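Local coordinates for protein ULam111 (Flavobacterium sp., PDB 5WUT) that probably hydrolyses the beta-glucan laminarin, as a family 16 glycoside hydrolase with a beta-jelly-roll fold, at residues N53-I58 / S227-K232; Y82-A87 / L162-W167; G96-F101 / E123-E128. All blocks are in the same frame, centred on the assembly; numbering follows the deposited sequence.

Contact 1. Residues N53-I58 / S227-K232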
ATOM      1  N   ASN A  53       1.218  -9.256  26.831  1.00 26.48           N
ATOM      2  CA  ASN A  53       2.431  -9.101  26.029  1.00 26.50           C
ATOM      3  C   ASN A  53       2.470  -7.747  25.312  1.00 22.17           C
ATOM      4  O   ASN A  53       2.913  -7.653  24.163  1.00 25.43           O
ATOM      5  CB  ASN A  53       2.540 -10.248  25.016  1.00 24.31           C
ATOM      6  CG  ASN A  53       3.915 -10.345  24.376  1.00 36.69           C
ATOM      7  OD1 ASN A  53       4.931 -10.061  25.011  1.00 39.34           O
ATOM      8  ND2 ASN A  53       3.951 -10.747  23.106  1.00 38.79           N
ATOM      9  N   GLY A  54       1.982  -6.711  25.992  1.00 20.12           N
ATOM     10  CA  GLY A  54       1.975  -5.361  25.454  1.00 20.84           C
ATOM     11  C   GLY A  54       0.899  -5.108  24.412  1.00 18.00           C
ATOM     12  O   GLY A  54       0.952  -4.122  23.682  1.00 18.46           O
ATOM     13  N   LYS A  55      -0.077  -6.004  24.326  1.00 16.48           N
ATOM     14  CA  LYS A  55      -1.200  -5.836  23.408  1.00 16.26           C
ATOM     15  C   LYS A  55      -2.519  -5.805  24.162  1.00 17.28           C
ATOM     16  O   LYS A  55      -2.693  -6.524  25.153  1.00 15.64           O
ATOM     17  CB  LYS A  55      -1.256  -6.976  22.376  1.00 17.39           C
ATOM     18  CG  LYS A  55      -0.377  -6.838  21.122  1.00 23.86           C
ATOM     19  CD  LYS A  55       1.078  -6.693  21.459  1.00 24.35           C
ATOM     20  CE  LYS A  55       1.958  -6.904  20.250  1.00 19.53           C
ATOM     21  NZ  LYS A  55       3.213  -7.542  20.689  1.00 24.03           N
ATOM     22  N   LEU A  56      -3.453  -4.993  23.675  1.00 13.44           N
ATOM     23  CA  LEU A  56      -4.860  -5.190  23.998  1.00 12.37           C
ATOM     24  C   LEU A  56      -5.371  -6.349  23.146  1.00  9.86           C
ATOM     25  O   LEU A  56      -5.279  -6.309  21.923  1.00 11.98           O
ATOM     26  CB  LEU A  56      -5.686  -3.919  23.740  1.00 13.73           C
ATOM     27  CG  LEU A  56      -7.212  -4.113  23.754  1.00 11.51           C
ATOM     28  CD1 LEU A  56      -7.712  -4.465  25.166  1.00 14.59           C
ATOM     29  CD2 LEU A  56      -7.904  -2.868  23.243  1.00 10.60           C
ATOM     30  N   VAL A  57      -5.880  -7.399  23.788  1.00 11.05           N
ATOM     31  CA  VAL A  57      -6.435  -8.523  23.046  1.00 11.31           C
ATOM     32  C   VAL A  57      -7.926  -8.639  23.320  1.00 12.23           C
ATOM     33  O   VAL A  57      -8.350  -8.896  24.443  1.00 12.97           O
ATOM     34  CB  VAL A  57      -5.738  -9.862  23.390  1.00 13.68           C
ATOM     35  CG1 VAL A  57      -6.345 -11.005  22.560  1.00 15.04           C
ATOM     36  CG2 VAL A  57      -4.234  -9.758  23.149  1.00 16.24           C
ATOM     37  N   ILE A  58      -8.720  -8.424  22.276  1.00 12.65           N
ATOM     38  CA  ILE A  58     -10.162  -8.573  22.371  1.00 12.94           C
ATOM     39  C   ILE A  58     -10.543  -9.923  21.805  1.00 11.59           C
ATOM     40  O   ILE A  58     -10.139 -10.263  20.691  1.00 10.53           O
ATOM     41  CB  ILE A  58     -10.891  -7.468  21.601  1.00 10.07           C
ATOM     42  CG1 ILE A  58     -10.578  -6.099  22.225  1.00 12.51           C
ATOM     43  CG2 ILE A  58     -12.405  -7.750  21.547  1.00 10.41           C
ATOM     44  CD1 ILE A  58     -11.045  -4.926  21.400  1.00 12.40           C
ATOM     45  N   SER A 227      -6.030  -8.122  18.098  1.00 10.26           N
ATOM     46  CA  SER A 227      -4.947  -7.638  18.964  1.00  8.71           C
ATOM     47  C   SER A 227      -4.461  -6.268  18.529  1.00 11.21           C
ATOM     48  O   SER A 227      -4.116  -6.079  17.363  1.00 11.55           O
ATOM     49  CB  SER A 227      -3.762  -8.609  18.958  1.00 12.10           C
ATOM     50  OG  SER A 227      -4.174  -9.905  19.378  1.00 14.37           O
ATOM     51  N   ILE A 228      -4.399  -5.332  19.466  1.00 10.81           N
ATOM     52  CA  ILE A 228      -3.937  -3.983  19.137  1.00 10.40           C
ATOM     53  C   ILE A 228      -2.705  -3.655  19.981  1.00 12.92           C
ATOM     54  O   ILE A 228      -2.749  -3.727  21.200  1.00 11.84           O
ATOM     55  CB  ILE A 228      -5.045  -2.939  19.359  1.00 10.63           C
ATOM     56  CG1 ILE A 228      -6.339  -3.339  18.613  1.00 11.46           C
ATOM     57  CG2 ILE A 228      -4.559  -1.545  18.927  1.00 10.00           C
ATOM     58  CD1 ILE A 228      -7.326  -4.169  19.427  1.00 13.00           C
ATOM     59  N   ASP A 229      -1.595  -3.341  19.315  1.00 10.40           N
ATOM     60  CA  ASP A 229      -0.319  -3.021  19.981  1.00 12.66           C
ATOM     61  C   ASP A 229      -0.296  -1.598  20.515  1.00 14.28           C
ATOM     62  O   ASP A 229       0.082  -1.357  21.662  1.00 12.48           O
ATOM     63  CB  ASP A 229       0.826  -3.257  18.988  1.00 11.45           C
ATOM     64  CG  ASP A 229       2.216  -3.165  19.610  1.00 16.52           C
ATOM     65  OD1 ASP A 229       2.350  -3.137  20.845  1.00 15.86           O
ATOM     66  OD2 ASP A 229       3.195  -3.173  18.822  1.00 15.53           O
ATOM     67  N   TYR A 230      -0.724  -0.645  19.692  1.00 11.10           N
ATOM     68  CA  TYR A 230      -0.718   0.740  20.114  1.00 10.39           C
ATOM     69  C   TYR A 230      -1.618   1.629  19.262  1.00 10.39           C
ATOM     70  O   TYR A 230      -2.053   1.247  18.168  1.00 10.31           O
ATOM     71  CB  TYR A 230       0.719   1.296  20.089  1.00 11.42           C
ATOM     72  CG  TYR A 230       1.393   1.364  18.722  1.00 12.64           C
ATOM     73  CD1 TYR A 230       0.962   2.265  17.740  1.00 12.92           C
ATOM     74  CD2 TYR A 230       2.493   0.571  18.440  1.00 12.43           C
ATOM     75  CE1 TYR A 230       1.590   2.340  16.507  1.00 10.81           C
ATOM     76  CE2 TYR A 230       3.137   0.647  17.216  1.00 14.62           C
ATOM     77  CZ  TYR A 230       2.686   1.529  16.261  1.00 14.32           C
ATOM     78  OH  TYR A 230       3.344   1.578  15.053  1.00 14.51           O
ATOM     79  N   ILE A 231      -1.891   2.814  19.793  1.00 10.67           N
ATOM     80  CA  ILE A 231      -2.395   3.958  19.038  1.00  9.69           C
ATOM     81  C   ILE A 231      -1.418   5.087  19.310  1.00 11.02           C
ATOM     82  O   ILE A 231      -1.150   5.377  20.479  1.00 11.35           O
ATOM     83  CB  ILE A 231      -3.807   4.402  19.477  1.00  9.65           C
ATOM     84  CG1 ILE A 231      -4.833   3.293  19.257  1.00 12.44           C
ATOM     85  CG2 ILE A 231      -4.221   5.659  18.706  1.00 12.11           C
ATOM     86  CD1 ILE A 231      -6.166   3.578  19.969  1.00 12.49           C
ATOM     87  N   LYS A 232      -0.888   5.713  18.256  1.00  9.77           N
ATOM     88  CA  LYS A 232       0.004   6.873  18.388  1.00 10.62           C
ATOM     89  C   LYS A 232      -0.643   8.066  17.725  1.00 11.58           C
ATOM     90  O   LYS A 232      -1.232   7.933  16.649  1.00 10.02           O
ATOM     91  CB  LYS A 232       1.373   6.615  17.737  1.00 11.04           C
ATOM     92  CG  LYS A 232       2.222   5.606  18.462  1.00 14.75           C
ATOM     93  CD  LYS A 232       3.485   5.306  17.663  1.00 15.03           C
ATOM     94  CE  LYS A 232       4.295   4.207  18.323  1.00 15.44           C
ATOM     95  NZ  LYS A 232       5.585   3.991  17.585  1.00 22.10           N
TER
HETATM   96  O   HOH W   1       4.191  -4.870  21.960  1.00 26.82           O
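Lys55 lies across the carboxylate of Asp229, its aliphatic part doing the touching. CB stands 3.8 Å from Ile228 O. With CG anti to the carbonyl carbon (chi1 -84°) and a bend at chi2 (58°), the chain turns along the neighbouring strand: CG comes 4.0 Å from Asp229 CA, CD 3.8 Å from Asp229 OD1, and CE packs at 3.8 Å on Asp229 CG. Lys55 NZ stays 4.5 Å from Asp229 OD1, too far for a salt bridge; one water bridges the two, accepting from NZ and donating to OD1 at 2.8 Å. NZ also makes a weak bond to Asn53 O, while Asp229 OD2 is held by a salt bridge to Arg88. The strands are antiparallel neighbours in the beta-jelly roll, joining residues almost 170 positions apart in sequence. Leu56 and Ile228 form the hydrogen-bonded pair, linked by both their N-H groups; Ile228 N reaches Leu56 O at 2.8 Å. Their side chains lie side by side toward the interior, CD2 of Leu56 4.1 Å from CD1 of Ile228, and Phe13 touches both. On the other face, Ser227 OG rests against the methyl groups of Val57.

Contact 2. Residues Y82-A87 / L162-W167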
ATOM      1  N   TYR A  82      -7.074  16.918  14.305  1.00 10.91           N
ATOM      2  CA  TYR A  82      -6.000  16.789  13.315  1.00  9.99           C
ATOM      3  C   TYR A  82      -4.830  15.977  13.848  1.00 10.83           C
ATOM      4  O   TYR A  82      -4.662  15.800  15.057  1.00 11.16           O
ATOM      5  CB  TYR A  82      -5.482  18.166  12.825  1.00 10.77           C
ATOM      6  CG  TYR A  82      -6.560  19.133  12.383  1.00 11.25           C
ATOM      7  CD1 TYR A  82      -7.655  18.710  11.645  1.00  9.51           C
ATOM      8  CD2 TYR A  82      -6.476  20.483  12.701  1.00 12.09           C
ATOM      9  CE1 TYR A  82      -8.650  19.589  11.265  1.00 10.44           C
ATOM     10  CE2 TYR A  82      -7.460  21.377  12.320  1.00 12.96           C
ATOM     11  CZ  TYR A  82      -8.540  20.935  11.597  1.00 10.79           C
ATOM     12  OH  TYR A  82      -9.513  21.831  11.224  1.00 13.44           O
ATOM     13  N   GLY A  83      -4.019  15.480  12.925  1.00  9.94           N
ATOM     14  CA  GLY A  83      -2.808  14.781  13.294  1.00 11.69           C
ATOM     15  C   GLY A  83      -2.518  13.596  12.403  1.00 11.62           C
ATOM     16  O   GLY A  83      -3.305  13.255  11.522  1.00  9.90           O
ATOM     17  N   TYR A  84      -1.367  12.984  12.620  1.00  9.62           N
ATOM     18  CA  TYR A  84      -1.078  11.696  12.024  1.00  9.78           C
ATOM     19  C   TYR A  84      -1.374  10.674  13.104  1.00  9.42           C
ATOM     20  O   TYR A  84      -0.737  10.670  14.155  1.00 10.37           O
ATOM     21  CB  TYR A  84       0.371  11.588  11.531  1.00  9.75           C
ATOM     22  CG  TYR A  84       0.573  10.374  10.630  1.00  8.12           C
ATOM     23  CD1 TYR A  84       0.899   9.129  11.159  1.00 10.11           C
ATOM     24  CD2 TYR A  84       0.421  10.483   9.245  1.00  9.73           C
ATOM     25  CE1 TYR A  84       1.065   8.015  10.325  1.00  8.70           C
ATOM     26  CE2 TYR A  84       0.601   9.390   8.408  1.00 10.29           C
ATOM     27  CZ  TYR A  84       0.916   8.161   8.955  1.00 10.92           C
ATOM     28  OH  TYR A  84       1.070   7.082   8.108  1.00 13.31           O
ATOM     29  N   ILE A  85      -2.355   9.821  12.847  1.00  6.10           N
ATOM     30  CA  ILE A  85      -2.852   8.898  13.860  1.00  8.21           C
ATOM     31  C   ILE A  85      -2.627   7.478  13.340  1.00 10.72           C
ATOM     32  O   ILE A  85      -3.047   7.151  12.241  1.00 10.79           O
ATOM     33  CB  ILE A  85      -4.328   9.167  14.168  1.00  9.82           C
ATOM     34  CG1 ILE A  85      -4.494  10.526  14.861  1.00 12.12           C
ATOM     35  CG2 ILE A  85      -4.919   8.040  15.003  1.00 11.62           C
ATOM     36  CD1 ILE A  85      -5.902  11.032  14.881  1.00 10.68           C
ATOM     37  N   GLU A  86      -1.927   6.652  14.111  1.00  8.69           N
ATOM     38  CA  GLU A  86      -1.504   5.322  13.636  1.00  8.12           C
ATOM     39  C   GLU A  86      -1.781   4.228  14.651  1.00 10.20           C
ATOM     40  O   GLU A  86      -1.482   4.399  15.838  1.00 11.00           O
ATOM     41  CB  GLU A  86      -0.000   5.352  13.308  1.00 10.28           C
ATOM     42  CG  GLU A  86       0.602   4.027  12.830  1.00 11.27           C
ATOM     43  CD  GLU A  86       2.120   4.149  12.661  1.00 15.90           C
ATOM     44  OE1 GLU A  86       2.577   4.680  11.624  1.00 16.16           O
ATOM     45  OE2 GLU A  86       2.858   3.748  13.588  1.00 18.78           O
ATOM     46  N   ALA A  87      -2.344   3.111  14.185  1.00  9.06           N
ATOM     47  CA  ALA A  87      -2.535   1.936  15.021  1.00  8.26           C
ATOM     48  C   ALA A  87      -1.799   0.755  14.423  1.00 11.12           C
ATOM     49  O   ALA A  87      -1.675   0.640  13.207  1.00 10.70           O
ATOM     50  CB  ALA A  87      -4.024   1.598  15.180  1.00 10.40           C
ATOM     51  N   LEU A 162       0.005  -1.789   9.924  1.00  8.47           N
ATOM     52  CA  LEU A 162      -0.212  -0.411  10.351  1.00  8.69           C
ATOM     53  C   LEU A 162      -1.393   0.199   9.614  1.00 10.69           C
ATOM     54  O   LEU A 162      -1.522   0.053   8.384  1.00 12.13           O
ATOM     55  CB  LEU A 162       1.042   0.432  10.104  1.00  8.93           C
ATOM     56  CG  LEU A 162       2.344  -0.065  10.722  1.00 10.34           C
ATOM     57  CD1 LEU A 162       3.447   0.912  10.344  1.00 14.04           C
ATOM     58  CD2 LEU A 162       2.237  -0.197  12.224  1.00 12.63           C
ATOM     59  N   TYR A 163      -2.252   0.872  10.372  1.00  7.86           N
ATOM     60  CA  TYR A 163      -3.425   1.548   9.839  1.00  7.87           C
ATOM     61  C   TYR A 163      -3.379   2.976  10.313  1.00  9.72           C
ATOM     62  O   TYR A 163      -3.286   3.194  11.511  1.00  9.75           O
ATOM     63  CB  TYR A 163      -4.709   0.856  10.313  1.00  9.25           C
ATOM     64  CG  TYR A 163      -4.780  -0.617   9.990  1.00  8.11           C
ATOM     65  CD1 TYR A 163      -4.159  -1.570  10.796  1.00  7.89           C
ATOM     66  CD2 TYR A 163      -5.504  -1.068   8.889  1.00 10.60           C
ATOM     67  CE1 TYR A 163      -4.236  -2.927  10.489  1.00  7.71           C
ATOM     68  CE2 TYR A 163      -5.595  -2.409   8.591  1.00 10.58           C
ATOM     69  CZ  TYR A 163      -4.962  -3.340   9.390  1.00  8.10           C
ATOM     70  OH  TYR A 163      -5.059  -4.695   9.072  1.00 10.57           O
ATOM     71  N   ALA A 164      -3.401   3.948   9.399  1.00  8.09           N
ATOM     72  CA  ALA A 164      -3.200   5.326   9.820  1.00  8.85           C
ATOM     73  C   ALA A 164      -3.978   6.334   8.993  1.00  8.89           C
ATOM     74  O   ALA A 164      -4.426   6.037   7.886  1.00  8.86           O
ATOM     75  CB  ALA A 164      -1.709   5.670   9.776  1.00  9.70           C
ATOM     76  N   ILE A 165      -4.137   7.534   9.551  1.00  8.32           N
ATOM     77  CA  ILE A 165      -4.643   8.675   8.798  1.00  8.30           C
ATOM     78  C   ILE A 165      -3.723   9.869   8.988  1.00  8.89           C
ATOM     79  O   ILE A 165      -3.080  10.006  10.027  1.00  9.27           O
ATOM     80  CB  ILE A 165      -6.073   9.090   9.208  1.00  6.65           C
ATOM     81  CG1 ILE A 165      -6.165   9.351  10.715  1.00  9.15           C
ATOM     82  CG2 ILE A 165      -7.062   8.019   8.796  1.00 10.03           C
ATOM     83  CD1 ILE A 165      -7.501   9.961  11.146  1.00  9.67           C
ATOM     84  N   ASP A 166      -3.649  10.717   7.970  1.00  8.52           N
ATOM     85  CA  ASP A 166      -3.087  12.052   8.140  1.00  8.95           C
ATOM     86  C   ASP A 166      -4.244  13.001   7.936  1.00  9.71           C
ATOM     87  O   ASP A 166      -4.807  13.099   6.846  1.00 10.83           O
ATOM     88  CB  ASP A 166      -1.941  12.332   7.172  1.00 10.28           C
ATOM     89  CG  ASP A 166      -1.142  13.579   7.569  1.00 12.96           C
ATOM     90  OD1 ASP A 166      -1.202  13.973   8.749  1.00 17.46           O
ATOM     91  OD2 ASP A 166      -0.425  14.131   6.721  1.00 20.11           O
ATOM     92  N   TRP A 167      -4.609  13.681   9.010  1.00 10.54           N
ATOM     93  CA  TRP A 167      -5.834  14.453   9.089  1.00  9.39           C
ATOM     94  C   TRP A 167      -5.489  15.918   9.261  1.00  9.59           C
ATOM     95  O   TRP A 167      -4.823  16.301  10.231  1.00 11.56           O
ATOM     96  CB  TRP A 167      -6.661  13.923  10.265  1.00  7.87           C
ATOM     97  CG  TRP A 167      -7.856  14.721  10.717  1.00  9.40           C
ATOM     98  CD1 TRP A 167      -8.575  15.657  10.015  1.00  9.65           C
ATOM     99  CD2 TRP A 167      -8.472  14.625  11.998  1.00 10.33           C
ATOM    100  NE1 TRP A 167      -9.598  16.153  10.792  1.00 11.34           N
ATOM    101  CE2 TRP A 167      -9.556  15.534  12.017  1.00  9.31           C
ATOM    102  CE3 TRP A 167      -8.202  13.864  13.143  1.00 10.99           C
ATOM    103  CZ2 TRP A 167     -10.365  15.703  13.135  1.00  9.79           C
ATOM    104  CZ3 TRP A 167      -9.008  14.032  14.244  1.00  9.25           C
ATOM    105  CH2 TRP A 167     -10.078  14.940  14.235  1.00 10.57           C
TER
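Tyr82 turns the edge of its ring onto the face of Trp167, a T-shaped pair with planes at 82° and its centroid 4.9 Å from that of the five-membered ring of Trp167. CD1 of Tyr82 leads, standing 3.3 Å from Trp167 NE1, and Tyr82 CA adds a CH-pi contact over the five-membered ring. Trp167 has CG anti to its own N (chi1 169°), a turn that slides the indole beneath the backbone of Tyr82. At the edge of the indole Ile85 CD1 meets Trp167 CE3 at 4.0 Å, and Phe200 also packs against this indole. The buried face that carries Trp167 continues through Ile85 on Ile165, CB to CG1 3.9 Å, and on to Ala87 and Tyr163.

The opposite face, where Tyr84, Glu86 and Asp166 are partly exposed around a buried Ala164, is the more solvent-accessible side. The ring of Tyr84 lies back over the neighbouring strand, with Ile165 O above one face near the rim, and Tyr84 OH lies 3.5 Å from Ala164 CB. CB of Asp166 touches Tyr84 CD2 at 3.6 Å. Contact is looser at extended Glu86, whose OE1 is 4.1 Å from Leu162 CD1.

Between the faces runs a regular antiparallel ladder in the jelly roll: Gly83 with Trp167, Ile85 with Ile165 and Ala87 with Tyr163, two hydrogen bonds each. The chemistry implies that direct cohesion across the strands comes from this ladder and the aromatic and aliphatic face, while Tyr82 OH, Trp167 NE1 and Glu86 OE2 spend their hydrogen bonds outside, on Asp197, Tyr196 O and Tyr230.

Contact 3. Residues G96-F101 / E123-E128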
ATOM      1  N   GLY A  96     -18.055 -13.554   9.295  1.00 11.42           N
ATOM      2  CA  GLY A  96     -18.943 -12.982  10.293  1.00 12.24           C
ATOM      3  C   GLY A  96     -18.262 -12.007  11.238  1.00 11.35           C
ATOM      4  O   GLY A  96     -18.930 -11.207  11.874  1.00 11.07           O
ATOM      5  N   ILE A  97     -16.936 -12.054  11.314  1.00 11.59           N
ATOM      6  CA  ILE A  97     -16.209 -11.183  12.226  1.00 12.72           C
ATOM      7  C   ILE A  97     -15.995  -9.787  11.609  1.00 10.63           C
ATOM      8  O   ILE A  97     -15.822  -9.652  10.394  1.00 11.66           O
ATOM      9  CB  ILE A  97     -14.843 -11.837  12.633  1.00 11.40           C
ATOM     10  CG1 ILE A  97     -14.494 -11.472  14.066  1.00 14.12           C
ATOM     11  CG2 ILE A  97     -13.734 -11.542  11.643  1.00 14.48           C
ATOM     12  CD1 ILE A  97     -15.466 -12.053  15.059  1.00 17.48           C
ATOM     13  N   TRP A  98     -16.067  -8.751  12.438  1.00  8.81           N
ATOM     14  CA  TRP A  98     -15.872  -7.378  11.971  1.00 10.82           C
ATOM     15  C   TRP A  98     -15.138  -6.518  13.006  1.00  8.64           C
ATOM     16  O   TRP A  98     -15.769  -5.800  13.810  1.00 10.63           O
ATOM     17  CB  TRP A  98     -17.218  -6.730  11.604  1.00 11.10           C
ATOM     18  CG  TRP A  98     -17.089  -5.275  11.167  1.00 11.88           C
ATOM     19  CD1 TRP A  98     -15.948  -4.632  10.752  1.00 13.80           C
ATOM     20  CD2 TRP A  98     -18.133  -4.300  11.123  1.00 16.26           C
ATOM     21  NE1 TRP A  98     -16.225  -3.314  10.463  1.00 14.49           N
ATOM     22  CE2 TRP A  98     -17.563  -3.089  10.672  1.00 16.14           C
ATOM     23  CE3 TRP A  98     -19.491  -4.330  11.423  1.00 14.58           C
ATOM     24  CZ2 TRP A  98     -18.309  -1.916  10.525  1.00 17.39           C
ATOM     25  CZ3 TRP A  98     -20.238  -3.168  11.264  1.00 19.70           C
ATOM     26  CH2 TRP A  98     -19.644  -1.977  10.820  1.00 20.69           C
ATOM     27  N   PRO A  99     -13.801  -6.588  12.977  1.00  9.78           N
ATOM     28  CA  PRO A  99     -12.958  -5.728  13.802  1.00 10.87           C
ATOM     29  C   PRO A  99     -12.869  -4.319  13.234  1.00  8.95           C
ATOM     30  O   PRO A  99     -12.921  -4.133  12.010  1.00  9.66           O
ATOM     31  CB  PRO A  99     -11.605  -6.423  13.742  1.00  9.89           C
ATOM     32  CG  PRO A  99     -11.568  -6.995  12.363  1.00  8.47           C
ATOM     33  CD  PRO A  99     -12.989  -7.521  12.176  1.00  9.49           C
ATOM     34  N   ALA A 100     -12.733  -3.335  14.116  1.00  7.32           N
ATOM     35  CA  ALA A 100     -12.631  -1.958  13.660  1.00  8.22           C
ATOM     36  C   ALA A 100     -11.838  -1.081  14.615  1.00 10.06           C
ATOM     37  O   ALA A 100     -11.897  -1.246  15.829  1.00 10.06           O
ATOM     38  CB  ALA A 100     -14.014  -1.374  13.458  1.00  9.90           C
ATOM     39  N   PHE A 101     -11.099  -0.139  14.043  1.00  8.17           N
ATOM     40  CA  PHE A 101     -10.500   0.977  14.777  1.00  8.55           C
ATOM     41  C   PHE A 101     -10.920   2.237  14.040  1.00  9.07           C
ATOM     42  O   PHE A 101     -10.684   2.364  12.836  1.00  8.90           O
ATOM     43  CB  PHE A 101      -8.965   0.844  14.853  1.00  9.90           C
ATOM     44  CG  PHE A 101      -8.259   2.125  15.241  1.00  8.81           C
ATOM     45  CD1 PHE A 101      -8.515   2.724  16.462  1.00 10.76           C
ATOM     46  CD2 PHE A 101      -7.344   2.728  14.381  1.00  9.45           C
ATOM     47  CE1 PHE A 101      -7.873   3.906  16.828  1.00 12.05           C
ATOM     48  CE2 PHE A 101      -6.702   3.916  14.744  1.00  8.91           C
ATOM     49  CZ  PHE A 101      -6.970   4.495  15.973  1.00 10.26           C
ATOM     50  N   GLU A 123     -10.745  -1.248   9.049  1.00  8.97           N
ATOM     51  CA  GLU A 123     -12.031  -1.914   8.833  1.00 10.30           C
ATOM     52  C   GLU A 123     -11.798  -3.176   8.029  1.00 10.74           C
ATOM     53  O   GLU A 123     -11.233  -3.130   6.933  1.00 12.29           O
ATOM     54  CB  GLU A 123     -13.013  -1.029   8.084  1.00 13.43           C
ATOM     55  CG  GLU A 123     -13.290   0.294   8.724  1.00 12.73           C
ATOM     56  CD  GLU A 123     -14.197   0.190   9.932  1.00 16.45           C
ATOM     57  OE1 GLU A 123     -14.894  -0.840  10.094  1.00 15.38           O
ATOM     58  OE2 GLU A 123     -14.210   1.161  10.720  1.00 16.18           O
ATOM     59  N   TYR A 124     -12.249  -4.301   8.566  1.00  9.75           N
ATOM     60  CA  TYR A 124     -12.062  -5.597   7.929  1.00 10.82           C
ATOM     61  C   TYR A 124     -13.276  -6.436   8.221  1.00 11.08           C
ATOM     62  O   TYR A 124     -13.765  -6.425   9.346  1.00 10.46           O
ATOM     63  CB  TYR A 124     -10.799  -6.270   8.455  1.00  9.82           C
ATOM     64  CG  TYR A 124     -10.550  -7.696   8.030  1.00 11.20           C
ATOM     65  CD1 TYR A 124     -10.834  -8.746   8.895  1.00 10.71           C
ATOM     66  CD2 TYR A 124      -9.967  -7.997   6.796  1.00 11.53           C
ATOM     67  CE1 TYR A 124     -10.577 -10.065   8.524  1.00 10.68           C
ATOM     68  CE2 TYR A 124      -9.704  -9.297   6.427  1.00 10.19           C
ATOM     69  CZ  TYR A 124     -10.014 -10.328   7.298  1.00 12.29           C
ATOM     70  OH  TYR A 124      -9.756 -11.625   6.934  1.00 12.60           O
ATOM     71  N   VAL A 125     -13.798  -7.121   7.213  1.00  9.86           N
ATOM     72  CA  VAL A 125     -14.852  -8.093   7.483  1.00  8.66           C
ATOM     73  C   VAL A 125     -14.330  -9.440   7.047  1.00 11.75           C
ATOM     74  O   VAL A 125     -13.905  -9.614   5.903  1.00 11.72           O
ATOM     75  CB  VAL A 125     -16.189  -7.736   6.798  1.00 10.71           C
ATOM     76  CG1 VAL A 125     -16.787  -6.509   7.455  1.00 12.28           C
ATOM     77  CG2 VAL A 125     -16.018  -7.507   5.297  1.00 13.95           C
ATOM     78  N   GLY A 126     -14.331 -10.392   7.972  1.00 10.41           N
ATOM     79  CA  GLY A 126     -13.740 -11.689   7.716  1.00 11.56           C
ATOM     80  C   GLY A 126     -14.385 -12.457   6.569  1.00 10.98           C
ATOM     81  O   GLY A 126     -13.783 -13.392   6.025  1.00 13.97           O
ATOM     82  N   LYS A 127     -15.616 -12.086   6.218  1.00 10.77           N
ATOM     83  CA  LYS A 127     -16.294 -12.700   5.079  1.00 12.92           C
ATOM     84  C   LYS A 127     -15.670 -12.306   3.741  1.00 15.43           C
ATOM     85  O   LYS A 127     -15.951 -12.927   2.715  1.00 16.11           O
ATOM     86  CB  LYS A 127     -17.780 -12.345   5.070  1.00 14.01           C
ATOM     87  CG  LYS A 127     -18.064 -10.869   4.863  1.00 12.55           C
ATOM     88  CD  LYS A 127     -19.537 -10.606   4.669  1.00 14.81           C
ATOM     89  CE  LYS A 127     -19.809  -9.138   4.433  1.00 18.18           C
ATOM     90  NZ  LYS A 127     -21.269  -8.837   4.245  1.00 18.80           N
ATOM     91  N   GLU A 128     -14.831 -11.270   3.763  1.00 11.93           N
ATOM     92  CA  GLU A 128     -14.095 -10.834   2.574  1.00 13.46           C
ATOM     93  C   GLU A 128     -12.606 -10.775   2.870  1.00 12.34           C
ATOM     94  O   GLU A 128     -12.057  -9.697   3.135  1.00 13.09           O
ATOM     95  CB  GLU A 128     -14.567  -9.462   2.097  1.00 15.41           C
ATOM     96  CG  GLU A 128     -15.996  -9.394   1.589  1.00 21.38           C
ATOM     97  CD  GLU A 128     -16.312  -8.028   1.001  1.00 33.18           C
ATOM     98  OE1 GLU A 128     -15.430  -7.472   0.300  1.00 28.17           O
ATOM     99  OE2 GLU A 128     -17.428  -7.511   1.247  1.00 33.91           O
TER
HETATM  100  O   HOH W   2     -17.358 -10.910   8.300  1.00 11.31           O
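Trp98 and Glu123 meet obliquely, the carboxylate at the edge of the indole and its plane turned 57° from the ring. NE1 of Trp98 donates to OE1 of Glu123 at 2.8 Å; the acceptor lies almost in the ring plane and is approached nearly along its C-O axis. Glu123 gets there by folding back at chi2 (-75°), which also brings OE1 within 3.5 Å of Ala100 CB. Val125 runs side by side with the tryptophan and lays CG1 over the five-membered ring, 4.1 Å from its centroid, in a CH-pi contact. The indole is thus met at its edge by the carboxylate and on a face by the valine, and Phe212 packs on it too.

Glu123 is the last residue of the E-I-D-I-L-E signature of family 16, whose closing glutamate is the acid/base in relatives, so Trp98 is probably a second-shell group that orients it. Strand 97-105, antiparallel to strand 118-123, carries this tryptophan.

Pro99 and Tyr124 also cross obliquely, CG of the proline 4.0 Å from CD1 at the edge of the tyrosine ring; Tyr124 OH bonds to Glu157. Tyr124 O is buried without a hydrogen-bonding partner, facing CD1 of Trp98 and, at 3.1 Å, CD of Pro99, a residue with no N-H to offer. Further along, Gly126 N donates to Ile97 O at 2.9 Å as the chain enters the type I turn from Val125 to Glu128, and Ile97 CG2 packs against the glycine. A water there accepts from Gly96 N and Lys127 N and donates to Ile97 O.

Contacts 1 and 2 lie side by side, strands 224-234 and 83-90 being neighbours in the same sheet, with centres about 16 Å apart. Across this seam Tyr230 OH lies 2.7 Å from Glu86 OE2 and Lys232 N 2.8 Å from Glu86 O, both probable hydrogen bonds. Contact 3, whose centre is about 17 Å from that of contact 1 and about 19 Å from that of contact 2, joins them through Phe101: its CE1 is 3.6 Å from Ile231 CD1, and its CE2 3.6 Å from Ala87 CB. The probable catalytic glutamate, Glu123, belongs to contact 3; contacts 1 and 2 reach its partner strand 97-105 through the apolar packing on Phe101.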